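Local coordinates for protein vinylacetyl-CoA Delta-isomerase (Nitrosopumilus maritimus SCM1, PDB 6VJR) that probably dehydrates 4-hydroxybutyryl-CoA and isomerises vinylacetyl-CoA, using bound FAD and a [4Fe-4S] cluster, at residues A[361-366]-A[452-457]; A[6-11]-A[44-49]; A[428-431]-A[435-438]; A[169-174]-A[179-184]. One frame throughout, in Å; residues are numbered along the deposited sequence. Where two conformers were deposited one is given.

Interaction 1 of 4, residues A[361-366]-A[452-457]; sequences LAQVCK and QAQRIQ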
loop_
_atom_site.group_PDB
_atom_site.type_symbol
_atom_site.label_atom_id
_atom_site.label_comp_id
_atom_site.label_asym_id
_atom_site.label_seq_id
_atom_site.Cartn_x
_atom_site.Cartn_y
_atom_site.Cartn_z
ATOM N N LEU A 361 3.715 19.089 10.278
ATOM C CA LEU A 361 2.552 18.766 9.473
ATOM C C LEU A 361 2.736 19.095 7.988
ATOM O O LEU A 361 2.139 18.426 7.148
ATOM C CB LEU A 361 1.319 19.408 10.063
ATOM C CG LEU A 361 0.953 18.947 11.468
ATOM C CD1 LEU A 361 -0.154 19.777 12.054
ATOM C CD2 LEU A 361 0.505 17.499 11.373
ATOM N N ALA A 362 3.564 20.108 7.674
ATOM C CA ALA A 362 3.948 20.357 6.294
ATOM C C ALA A 362 4.680 19.137 5.727
ATOM O O ALA A 362 4.493 18.809 4.566
ATOM C CB ALA A 362 4.783 21.582 6.163
ATOM N N GLN A 363 5.570 18.513 6.503
ATOM C CA GLN A 363 6.303 17.342 6.000
ATOM C C GLN A 363 5.323 16.250 5.635
ATOM O O GLN A 363 5.489 15.538 4.641
ATOM C CB GLN A 363 7.313 16.827 7.015
ATOM C CG GLN A 363 8.266 17.858 7.579
ATOM C CD GLN A 363 8.957 18.647 6.515
ATOM O OE1 GLN A 363 9.404 18.096 5.487
ATOM N NE2 GLN A 363 9.083 19.944 6.779
ATOM N N VAL A 364 4.331 16.062 6.492
ATOM C CA VAL A 364 3.324 15.037 6.274
ATOM C C VAL A 364 2.493 15.309 5.016
ATOM O O VAL A 364 2.191 14.419 4.245
ATOM C CB VAL A 364 2.469 14.958 7.556
ATOM C CG1 VAL A 364 1.263 14.068 7.305
ATOM C CG2 VAL A 364 3.283 14.496 8.761
ATOM N N CYS A 365 2.096 16.569 4.805
ATOM C CA CYS A 365 1.385 16.957 3.603
ATOM C C CYS A 365 2.207 16.559 2.372
ATOM O O CYS A 365 1.777 15.808 1.496
ATOM C CB CYS A 365 1.086 18.440 3.616
ATOM S SG CYS A 365 0.236 19.017 2.122
ATOM N N LYS A 366 3.421 17.059 2.290
ATOM C CA LYS A 366 4.260 16.820 1.119
ATOM C C LYS A 366 4.582 15.333 0.969
ATOM O O LYS A 366 4.607 14.824 -0.146
ATOM C CB LYS A 366 5.522 17.669 1.258
ATOM C CG LYS A 366 6.667 17.126 0.450
ATOM C CD LYS A 366 6.537 17.341 -1.046
ATOM C CE LYS A 366 7.788 16.860 -1.654
ATOM N NZ LYS A 366 7.822 16.855 -3.097
ATOM N N GLN A 452 13.148 11.883 0.499
ATOM C CA GLN A 452 14.072 11.637 1.597
ATOM C C GLN A 452 14.255 12.896 2.437
ATOM O O GLN A 452 14.474 12.794 3.641
ATOM C CB GLN A 452 15.407 11.091 1.105
ATOM C CG GLN A 452 16.327 10.624 2.227
ATOM C CD GLN A 452 15.843 9.401 2.987
ATOM O OE1 GLN A 452 14.792 8.767 2.755
ATOM N NE2 GLN A 452 16.595 9.137 4.023
ATOM N N ALA A 453 14.126 14.069 1.796
ATOM C CA ALA A 453 14.302 15.325 2.522
ATOM C C ALA A 453 13.218 15.500 3.585
ATOM O O ALA A 453 13.516 15.955 4.683
ATOM C CB ALA A 453 14.260 16.511 1.584
ATOM N N GLN A 454 11.980 15.089 3.269
ATOM C CA GLN A 454 10.918 15.109 4.261
ATOM C C GLN A 454 11.176 14.152 5.405
ATOM O O GLN A 454 10.898 14.459 6.563
ATOM C CB GLN A 454 9.481 14.845 3.811
ATOM C CG GLN A 454 8.946 15.885 2.870
ATOM C CD GLN A 454 9.214 15.411 1.473
ATOM O OE1 GLN A 454 8.659 14.413 0.955
ATOM N NE2 GLN A 454 10.038 16.222 0.865
ATOM N N ARG A 455 11.671 12.939 5.081
ATOM C CA ARG A 455 11.940 11.951 6.103
ATOM C C ARG A 455 12.979 12.446 7.097
ATOM O O ARG A 455 12.810 12.270 8.302
ATOM C CB ARG A 455 12.272 10.618 5.449
ATOM C CG ARG A 455 11.139 10.106 4.558
ATOM C CD ARG A 455 11.408 8.677 4.048
ATOM N NE ARG A 455 11.067 7.661 5.044
ATOM C CZ ARG A 455 9.858 7.159 5.301
ATOM N NH1 ARG A 455 8.794 7.665 4.702
ATOM N NH2 ARG A 455 9.747 6.173 6.172
ATOM N N ILE A 456 14.025 13.104 6.600
ATOM C CA ILE A 456 15.039 13.642 7.489
ATOM C C ILE A 456 14.436 14.741 8.381
ATOM O O ILE A 456 14.723 14.795 9.582
ATOM C CB ILE A 456 16.245 14.143 6.682
ATOM C CG1 ILE A 456 16.952 12.983 5.980
ATOM C CG2 ILE A 456 17.199 14.946 7.559
ATOM C CD1 ILE A 456 17.932 13.419 4.916
ATOM N N GLN A 457 13.528 15.563 7.843
ATOM C CA GLN A 457 12.951 16.628 8.650
ATOM C C GLN A 457 11.934 16.080 9.664
ATOM O O GLN A 457 11.820 16.607 10.770
ATOM C CB GLN A 457 12.296 17.669 7.750
ATOM C CG GLN A 457 11.855 18.926 8.454
ATOM C CD GLN A 457 12.964 19.813 8.988
ATOM O OE1 GLN A 457 14.192 19.544 8.879
ATOM N NE2 GLN A 457 12.471 20.898 9.600
#
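Gln363 and Gln454 each hold CG anti to the carbonyl carbon (chi1 -52° and -64°) and then bend at chi2, fitting two long chains between helices whose local axes approach to 9.5 Å. The Gln363 amide lies against methylenes: its OE1 is 3.5 Å from Gln454 CG, its NE2 3.4 Å from Gln457 CG. Arg290 at OE1 and Asp359 at NE2 meet its polar needs, so glutamine suits a place that wants an aliphatic stem and an uncharged, double-ended polar head. Lys366, in one of two conformers, crosses Gln454 at about a right angle, CE lying 3.4 Å from Gln454 NE2, while its NZ bonds to the carbonyls of Ser444 and Gly447 and Gln454 OE1 pairs with His367. With an alanine in place of Gln363, Arg290 would probably lose an acceptor and a gap would open beside Gln457 CG. The Lys366 side chain lies about 4 Å at its nearest from that of Tyr293, an iron ligand, and Gln452 touches FAD. Helices 359-369 and 451-461 run nearly antiparallel; Arg290 of helix 278-292 packs on Lys366 and Gln454, helix 320-345 covers Cys365, and Arg455 forms salt bridges with Asp324 and Glu328 of the second subunit.

Interaction 2 of 4, residues A[6-11]-A[44-49]; sequences DDYIES and ETYDLA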
loop_
_atom_site.group_PDB
_atom_site.type_symbol
_atom_site.label_atom_id
_atom_site.label_comp_id
_atom_site.label_asym_id
_atom_site.label_seq_id
_atom_site.Cartn_x
_atom_site.Cartn_y
_atom_site.Cartn_z
ATOM N N ASP A 6 -5.288 40.312 -18.324
ATOM C CA ASP A 6 -4.923 40.930 -19.584
ATOM C C ASP A 6 -3.792 41.932 -19.398
ATOM O O ASP A 6 -2.911 42.020 -20.241
ATOM C CB ASP A 6 -6.126 41.532 -20.262
ATOM C CG ASP A 6 -7.122 40.510 -20.790
ATOM O OD1 ASP A 6 -6.811 39.288 -20.792
ATOM O OD2 ASP A 6 -8.210 40.951 -21.184
ATOM N N ASP A 7 -3.852 42.738 -18.335
ATOM C CA ASP A 7 -2.781 43.681 -18.048
ATOM C C ASP A 7 -1.457 42.926 -17.838
ATOM O O ASP A 7 -0.390 43.344 -18.290
ATOM C CB ASP A 7 -3.080 44.467 -16.787
ATOM C CG ASP A 7 -4.207 45.489 -16.828
ATOM O OD1 ASP A 7 -4.631 45.892 -17.922
ATOM O OD2 ASP A 7 -4.688 45.828 -15.738
ATOM N N TYR A 8 -1.536 41.789 -17.141
ATOM C CA TYR A 8 -0.360 40.973 -16.873
ATOM C C TYR A 8 0.246 40.453 -18.175
ATOM O O TYR A 8 1.443 40.579 -18.410
ATOM C CB TYR A 8 -0.719 39.841 -15.929
ATOM C CG TYR A 8 0.318 38.729 -15.954
ATOM C CD1 TYR A 8 1.604 38.909 -15.413
ATOM C CD2 TYR A 8 0.043 37.527 -16.569
ATOM C CE1 TYR A 8 2.566 37.917 -15.478
ATOM C CE2 TYR A 8 0.975 36.512 -16.578
ATOM C CZ TYR A 8 2.243 36.707 -16.060
ATOM O OH TYR A 8 3.114 35.665 -16.122
ATOM N N ILE A 9 -0.600 39.937 -19.059
ATOM C CA ILE A 9 -0.103 39.438 -20.337
ATOM C C ILE A 9 0.605 40.551 -21.121
ATOM O O ILE A 9 1.699 40.359 -21.627
ATOM C CB ILE A 9 -1.231 38.762 -21.110
ATOM C CG1 ILE A 9 -1.663 37.512 -20.355
ATOM C CG2 ILE A 9 -0.861 38.458 -22.561
ATOM C CD1 ILE A 9 -2.929 36.881 -20.895
ATOM N N GLU A 10 0.036 41.763 -21.121
ATOM C CA GLU A 10 0.662 42.876 -21.798
ATOM C C GLU A 10 2.013 43.239 -21.178
ATOM O O GLU A 10 2.920 43.574 -21.921
ATOM C CB GLU A 10 -0.306 44.053 -21.731
ATOM C CG GLU A 10 0.178 45.270 -22.506
ATOM C CD GLU A 10 0.471 45.053 -23.981
ATOM O OE1 GLU A 10 -0.236 44.259 -24.665
ATOM O OE2 GLU A 10 1.444 45.706 -24.442
ATOM N N SER A 11 2.163 43.126 -19.848
ATOM C CA SER A 11 3.409 43.441 -19.151
ATOM C C SER A 11 4.559 42.490 -19.549
ATOM O O SER A 11 5.731 42.826 -19.333
ATOM C CB SER A 11 3.221 43.363 -17.629
ATOM O OG SER A 11 3.303 41.997 -17.172
ATOM N N GLU A 44 -4.673 33.886 -14.684
ATOM C CA GLU A 44 -5.824 33.504 -13.869
ATOM C C GLU A 44 -5.638 33.849 -12.383
ATOM O O GLU A 44 -6.622 34.079 -11.672
ATOM C CB GLU A 44 -6.206 32.036 -14.091
ATOM C CG GLU A 44 -7.180 31.514 -13.044
ATOM C CD GLU A 44 -8.590 32.093 -13.000
ATOM O OE1 GLU A 44 -8.973 32.922 -13.856
ATOM O OE2 GLU A 44 -9.313 31.720 -12.021
ATOM N N THR A 45 -4.395 33.965 -11.905
ATOM C CA THR A 45 -4.164 34.378 -10.530
ATOM C C THR A 45 -4.563 35.845 -10.339
ATOM O O THR A 45 -4.931 36.212 -9.237
ATOM C CB THR A 45 -2.712 34.197 -10.103
ATOM O OG1 THR A 45 -1.768 35.088 -10.689
ATOM C CG2 THR A 45 -2.231 32.769 -10.291
ATOM N N TYR A 46 -4.440 36.660 -11.385
ATOM C CA TYR A 46 -4.913 38.033 -11.329
ATOM C C TYR A 46 -6.424 38.061 -11.455
ATOM O O TYR A 46 -7.066 38.825 -10.758
ATOM C CB TYR A 46 -4.221 38.879 -12.399
ATOM C CG TYR A 46 -2.735 39.170 -12.219
ATOM C CD1 TYR A 46 -1.736 38.343 -12.704
ATOM C CD2 TYR A 46 -2.344 40.314 -11.554
ATOM C CE1 TYR A 46 -0.391 38.660 -12.541
ATOM C CE2 TYR A 46 -1.022 40.672 -11.426
ATOM C CZ TYR A 46 -0.028 39.836 -11.906
ATOM O OH TYR A 46 1.267 40.232 -11.754
ATOM N N ASP A 47 -6.971 37.312 -12.408
ATOM C CA ASP A 47 -8.412 37.319 -12.642
ATOM C C ASP A 47 -9.182 36.838 -11.407
ATOM O O ASP A 47 -10.240 37.343 -11.083
ATOM C CB ASP A 47 -8.743 36.601 -13.944
ATOM C CG ASP A 47 -8.247 37.302 -15.214
ATOM O OD1 ASP A 47 -8.109 38.579 -15.212
ATOM O OD2 ASP A 47 -8.057 36.581 -16.231
ATOM N N LEU A 48 -8.684 35.805 -10.729
ATOM C CA LEU A 48 -9.355 35.323 -9.534
ATOM C C LEU A 48 -9.430 36.409 -8.457
ATOM O O LEU A 48 -10.454 36.543 -7.800
ATOM C CB LEU A 48 -8.684 34.058 -9.023
ATOM C CG LEU A 48 -9.261 33.500 -7.724
ATOM C CD1 LEU A 48 -10.678 33.061 -8.047
ATOM C CD2 LEU A 48 -8.460 32.373 -7.121
ATOM N N ALA A 49 -8.368 37.207 -8.306
ATOM C CA ALA A 49 -8.382 38.292 -7.331
ATOM C C ALA A 49 -9.456 39.336 -7.648
ATOM O O ALA A 49 -9.952 39.965 -6.723
ATOM C CB ALA A 49 -6.996 38.889 -7.223
HETATM O O HOH W 1 -8.159 39.849 -17.740
HETATM O O HOH W 2 -6.555 37.066 -18.564
#
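Tyr46 is the first residue of 44-49 to meet helix 5-11, and Tyr8 is what it meets. With Tyr46 CG anti to the carbonyl carbon (chi1 -69°), the ring leans across so that Tyr8 CB sits over one of its faces, 3.9 Å from the Tyr46 centroid, in a CH-pi contact. The two rings are near parallel, their planes 21° apart, yet slid past each other with centroids 5.1 Å apart; overlap is slight, and the closest carbons are Tyr8 CG and Tyr46 CE1 at 3.5 Å. Tyrosine serves both positions because the ring supplies apolar surface while the hydroxyl is satisfied at the far end, Tyr8 OH by the carbonyl of Asn192 and Tyr46 OH by that of Asn140. This is helix-on-helix packing in the N-terminal part of the chain, the short helix 5-11 lying on the long helix 36-51, where Val42 also touches Tyr8 and Ile39 and Ala43 touch Ile9. Asp47 comes next and works through water at the start of the short helix. One water takes the N-H of Asp6 and donates to Asp47 OD1 at 2.8 Å, an oxygen that also bonds to Gly5 N. A second donates to both carboxylates, 2.8 Å from Asp47 OD2 and 3.2 Å from Asp6 OD1, and probably eases the closeness of these two like charges.

Interaction 3 of 4, residues A[428-431]-A[435-438]; sequences IENM and RNAV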
loop_
_atom_site.group_PDB
_atom_site.type_symbol
_atom_site.label_atom_id
_atom_site.label_comp_id
_atom_site.label_asym_id
_atom_site.label_seq_id
_atom_site.Cartn_x
_atom_site.Cartn_y
_atom_site.Cartn_z
ATOM N N ILE A 428 -7.476 13.256 -19.375
ATOM C CA ILE A 428 -6.883 12.234 -18.502
ATOM C C ILE A 428 -5.454 11.916 -18.939
ATOM O O ILE A 428 -4.555 11.866 -18.100
ATOM C CB ILE A 428 -7.774 10.985 -18.408
ATOM C CG1 ILE A 428 -9.119 11.337 -17.795
ATOM C CG2 ILE A 428 -7.074 9.920 -17.573
ATOM C CD1 ILE A 428 -10.163 10.230 -17.865
ATOM N N GLU A 429 -5.230 11.732 -20.241
ATOM C CA GLU A 429 -3.882 11.501 -20.751
ATOM C C GLU A 429 -2.934 12.644 -20.366
ATOM O O GLU A 429 -1.820 12.443 -19.905
ATOM C CB GLU A 429 -3.939 11.302 -22.266
ATOM C CG GLU A 429 -2.610 10.909 -22.891
ATOM C CD GLU A 429 -2.479 11.133 -24.414
ATOM O OE1 GLU A 429 -3.280 11.929 -24.978
ATOM O OE2 GLU A 429 -1.589 10.519 -25.063
ATOM N N ASN A 430 -3.411 13.874 -20.531
ATOM C CA ASN A 430 -2.617 15.055 -20.252
ATOM C C ASN A 430 -2.167 15.127 -18.797
ATOM O O ASN A 430 -1.062 15.565 -18.516
ATOM C CB ASN A 430 -3.441 16.290 -20.615
ATOM C CG ASN A 430 -2.900 17.616 -20.139
ATOM O OD1 ASN A 430 -1.923 18.159 -20.675
ATOM N ND2 ASN A 430 -3.500 18.121 -19.089
ATOM N N MET A 431 -3.038 14.733 -17.885
ATOM C CA MET A 431 -2.744 14.823 -16.459
ATOM C C MET A 431 -1.978 13.611 -15.917
ATOM O O MET A 431 -1.405 13.718 -14.826
ATOM C CB MET A 431 -4.029 15.026 -15.668
ATOM C CG MET A 431 -4.674 16.355 -15.997
ATOM S SD MET A 431 -6.108 16.738 -14.988
ATOM C CE MET A 431 -5.243 17.205 -13.475
ATOM N N ARG A 435 1.535 16.731 -20.531
ATOM C CA ARG A 435 2.246 17.924 -20.114
ATOM C C ARG A 435 1.938 18.255 -18.656
ATOM O O ARG A 435 2.801 18.776 -17.938
ATOM C CB ARG A 435 1.817 19.130 -20.962
ATOM C CG ARG A 435 2.478 19.304 -22.306
ATOM C CD ARG A 435 2.252 20.687 -22.863
ATOM N NE ARG A 435 3.335 21.561 -22.393
ATOM C CZ ARG A 435 3.541 22.798 -22.768
ATOM N NH1 ARG A 435 4.619 23.440 -22.319
ATOM N NH2 ARG A 435 2.687 23.364 -23.593
ATOM N N ASN A 436 0.672 18.044 -18.242
ATOM C CA ASN A 436 0.293 18.403 -16.890
ATOM C C ASN A 436 0.670 17.328 -15.868
ATOM O O ASN A 436 0.586 17.567 -14.666
ATOM C CB ASN A 436 -1.145 18.904 -16.875
ATOM C CG ASN A 436 -1.313 20.311 -17.422
ATOM O OD1 ASN A 436 -2.385 20.677 -17.914
ATOM N ND2 ASN A 436 -0.260 21.108 -17.409
ATOM N N ALA A 437 1.078 16.134 -16.326
ATOM C CA ALA A 437 1.626 15.148 -15.421
ATOM C C ALA A 437 2.992 15.532 -14.881
ATOM O O ALA A 437 3.370 15.006 -13.820
ATOM C CB ALA A 437 1.723 13.806 -16.103
ATOM N N VAL A 438 3.752 16.348 -15.646
ATOM C CA VAL A 438 4.994 16.897 -15.132
ATOM C C VAL A 438 4.770 17.529 -13.768
ATOM O O VAL A 438 5.504 17.269 -12.831
ATOM C CB VAL A 438 5.607 17.901 -16.110
ATOM C CG1 VAL A 438 6.740 18.721 -15.487
ATOM C CG2 VAL A 438 6.036 17.172 -17.349
HETATM O O HOH W 3 -0.495 16.658 -22.809
#
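Asn430 lays its side-chain amide beside that of Asn436, the two planes turned 78° apart. With CG anti to its own backbone N (chi1 168°), Asn430 directs ND2 at Asn436 OD1 over 3.0 Å in a nearly straight bond (176°). The acceptor lies in the amide plane of Asn430, whereas the donor is tilted from the carbonyl plane of Asn436. On its other branch, Asn430 OD1 receives a water at 3.0 Å that in turn accepts the N-H of Arg435. The backbone joins in: Asn430 O takes two weak bonds, from Asn436 N at 3.0 Å and Ala437 N at 3.1 Å. Asparagine suits the spot because its short amide both donates and accepts. A leucine in its place would probably leave Asn436 OD1 without this donor and the water without its acceptor. Buried Met431 O has no polar partner and lies 3.4 Å from Ala437 CB; a small residue allows that approach. Met431 itself packs on helix 295-314, and Ala437 touches Leu433 of the third subunit. The arrangement is a short helix-to-helix connection between helix 418-432 and helix 437-446, the latter carrying Glu443, a ligand of the iron site and the [4Fe-4S] cluster.

Interaction 4 of 4, residues A[169-174]-A[179-184]; sequences RIVDTD and YVSGAK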
loop_
_atom_site.group_PDB
_atom_site.type_symbol
_atom_site.label_atom_id
_atom_site.label_comp_id
_atom_site.label_asym_id
_atom_site.label_seq_id
_atom_site.Cartn_x
_atom_site.Cartn_y
_atom_site.Cartn_z
ATOM N N ARG A 169 27.077 31.548 -6.769
ATOM C CA ARG A 169 28.006 32.208 -5.861
ATOM C C ARG A 169 28.301 33.655 -6.263
ATOM O O ARG A 169 28.123 34.067 -7.405
ATOM C CB ARG A 169 29.329 31.446 -5.827
ATOM C CG ARG A 169 30.015 31.433 -7.189
ATOM C CD ARG A 169 31.202 30.495 -7.199
ATOM N NE ARG A 169 31.882 30.413 -8.501
ATOM C CZ ARG A 169 33.084 30.908 -8.760
ATOM N NH1 ARG A 169 33.838 31.265 -7.770
ATOM N NH2 ARG A 169 33.585 30.918 -9.980
ATOM N N ILE A 170 28.778 34.409 -5.279
ATOM C CA ILE A 170 29.339 35.729 -5.525
ATOM C C ILE A 170 30.726 35.556 -6.142
ATOM O O ILE A 170 31.583 34.883 -5.576
ATOM C CB ILE A 170 29.450 36.491 -4.206
ATOM C CG1 ILE A 170 28.087 36.621 -3.513
ATOM C CG2 ILE A 170 30.097 37.856 -4.408
ATOM C CD1 ILE A 170 28.176 36.992 -2.048
ATOM N N VAL A 171 30.961 36.204 -7.279
ATOM C CA VAL A 171 32.258 36.170 -7.941
ATOM C C VAL A 171 33.007 37.495 -7.845
ATOM O O VAL A 171 34.215 37.512 -8.087
ATOM C CB VAL A 171 32.132 35.708 -9.398
ATOM C CG1 VAL A 171 31.655 34.265 -9.498
ATOM C CG2 VAL A 171 31.249 36.584 -10.251
ATOM N N ASP A 172 32.308 38.614 -7.576
ATOM C CA ASP A 172 32.990 39.881 -7.381
ATOM C C ASP A 172 32.053 40.823 -6.653
ATOM O O ASP A 172 30.863 40.550 -6.543
ATOM C CB ASP A 172 33.365 40.524 -8.704
ATOM C CG ASP A 172 34.508 41.528 -8.655
ATOM O OD1 ASP A 172 35.033 41.834 -7.549
ATOM O OD2 ASP A 172 34.889 41.986 -9.737
ATOM N N THR A 173 32.618 41.901 -6.106
ATOM C CA THR A 173 31.826 42.942 -5.486
ATOM C C THR A 173 32.452 44.281 -5.870
ATOM O O THR A 173 33.612 44.341 -6.292
ATOM C CB THR A 173 31.744 42.771 -3.965
ATOM O OG1 THR A 173 32.995 43.196 -3.437
ATOM C CG2 THR A 173 31.466 41.354 -3.483
ATOM N N ASP A 174 31.638 45.332 -5.786
ATOM C CA ASP A 174 32.127 46.704 -5.870
ATOM C C ASP A 174 31.305 47.574 -4.926
ATOM O O ASP A 174 30.560 47.097 -4.084
ATOM C CB ASP A 174 32.152 47.177 -7.315
ATOM C CG ASP A 174 30.794 47.374 -7.973
ATOM O OD1 ASP A 174 29.784 47.417 -7.239
ATOM O OD2 ASP A 174 30.765 47.471 -9.226
ATOM N N TYR A 179 28.261 40.665 -7.877
ATOM C CA TYR A 179 28.131 40.016 -9.170
ATOM C C TYR A 179 28.094 38.524 -8.900
ATOM O O TYR A 179 28.920 38.029 -8.127
ATOM C CB TYR A 179 29.323 40.352 -10.083
ATOM C CG TYR A 179 29.391 41.837 -10.389
ATOM C CD1 TYR A 179 29.982 42.702 -9.484
ATOM C CD2 TYR A 179 28.877 42.380 -11.564
ATOM C CE1 TYR A 179 30.086 44.066 -9.729
ATOM C CE2 TYR A 179 28.956 43.744 -11.815
ATOM C CZ TYR A 179 29.557 44.586 -10.895
ATOM O OH TYR A 179 29.609 45.923 -11.126
ATOM N N VAL A 180 27.077 37.842 -9.460
ATOM C CA VAL A 180 26.895 36.425 -9.185
ATOM C C VAL A 180 26.989 35.633 -10.475
ATOM O O VAL A 180 26.613 36.118 -11.540
ATOM C CB VAL A 180 25.566 36.090 -8.476
ATOM C CG1 VAL A 180 25.461 36.695 -7.098
ATOM C CG2 VAL A 180 24.346 36.456 -9.303
ATOM N N SER A 181 27.488 34.397 -10.345
ATOM C CA SER A 181 27.514 33.428 -11.419
ATOM C C SER A 181 27.038 32.081 -10.879
ATOM O O SER A 181 27.217 31.756 -9.699
ATOM C CB SER A 181 28.906 33.304 -12.027
ATOM O OG SER A 181 29.320 34.521 -12.632
ATOM N N GLY A 182 26.466 31.289 -11.788
ATOM C CA GLY A 182 25.963 29.978 -11.454
ATOM C C GLY A 182 24.703 29.735 -12.271
ATOM O O GLY A 182 24.574 30.228 -13.387
ATOM N N ALA A 183 23.817 28.914 -11.742
ATOM C CA ALA A 183 22.581 28.608 -12.434
ATOM C C ALA A 183 21.544 28.170 -11.413
ATOM O O ALA A 183 21.918 27.733 -10.310
ATOM C CB ALA A 183 22.830 27.530 -13.432
ATOM N N LYS A 184 20.288 28.236 -11.816
ATOM C CA LYS A 184 19.172 27.747 -11.015
ATOM C C LYS A 184 18.314 26.878 -11.941
ATOM O O LYS A 184 17.969 27.305 -13.031
ATOM C CB LYS A 184 18.375 28.916 -10.423
ATOM C CG LYS A 184 19.140 29.717 -9.375
ATOM C CD LYS A 184 19.578 29.042 -8.072
ATOM C CE LYS A 184 20.082 29.990 -7.042
ATOM N NZ LYS A 184 20.587 29.228 -5.880
#
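Tyr179 OH donates to Asp174 OD2 over 2.7 Å, meeting the oxygen from above the carboxylate plane, which stands at 85° to the ring. Asp174 reaches it because CG sits between its backbone N and carbonyl carbon (chi1 69°); its other oxygen bonds to Lys176 N in the hairpin turn. Five backbone bonds, one of them weak, then tie the strands. Arg169 and Ser181 form an antiparallel hydrogen-bonded pair, Arg169 N to Ser181 O at 2.9 Å and Ser181 N to Arg169 O at 3.0 Å. Further along, Tyr179 O receives Val171 N at 2.9 Å and, weakly, Asp172 N at 3.5 Å, while Tyr179 N donates to Asp172 O. Two residues thus face one, a classic beta bulge that shifts the register by a residue. The bulge lets Val171 point back over the partner strand, where its CG2 is 3.7 Å from Ser181 OG, itself hydrogen-bonded to Arg261 N. Val171 CG1 also lies over the centre of the Arg169 guanidinium, whose NE pairs with Asp165. On the opposite face Ile170 and Val180 pair and pack against Ile213 of strand 213-218. Gly182 takes backbone angles that would jam a side chain against the preceding carbonyl. Together the strands make a hairpin: strand 177-188 pairs also with strands 254-259 and 262-265, Phe263 meeting the Tyr179 ring, and Ala183 touches Tyr409 of the third subunit.

Along the chain, interaction 2 closes first and interaction 4 follows, both in the N-terminal part. Interactions 1 and 3 belong to the C-terminal part, with 3 falling wholly between the two halves of 1. None touches another: centres lie about 24 Å (interactions 2 and 3) to about 37 Å (3 and 4) apart. The closest tie is between interactions 1 and 3, whose helices 437-446 and 451-461 are consecutive and whose nearest atoms are about 10 Å apart. Interactions 1 and 2 sit on opposite sides of the chain's centre. Interaction 4 itself lies away from the cofactors, although its strand 177-188 runs on to the FAD-binding Gln187 and Thr188; 1 and 3 join helices near the metal centres.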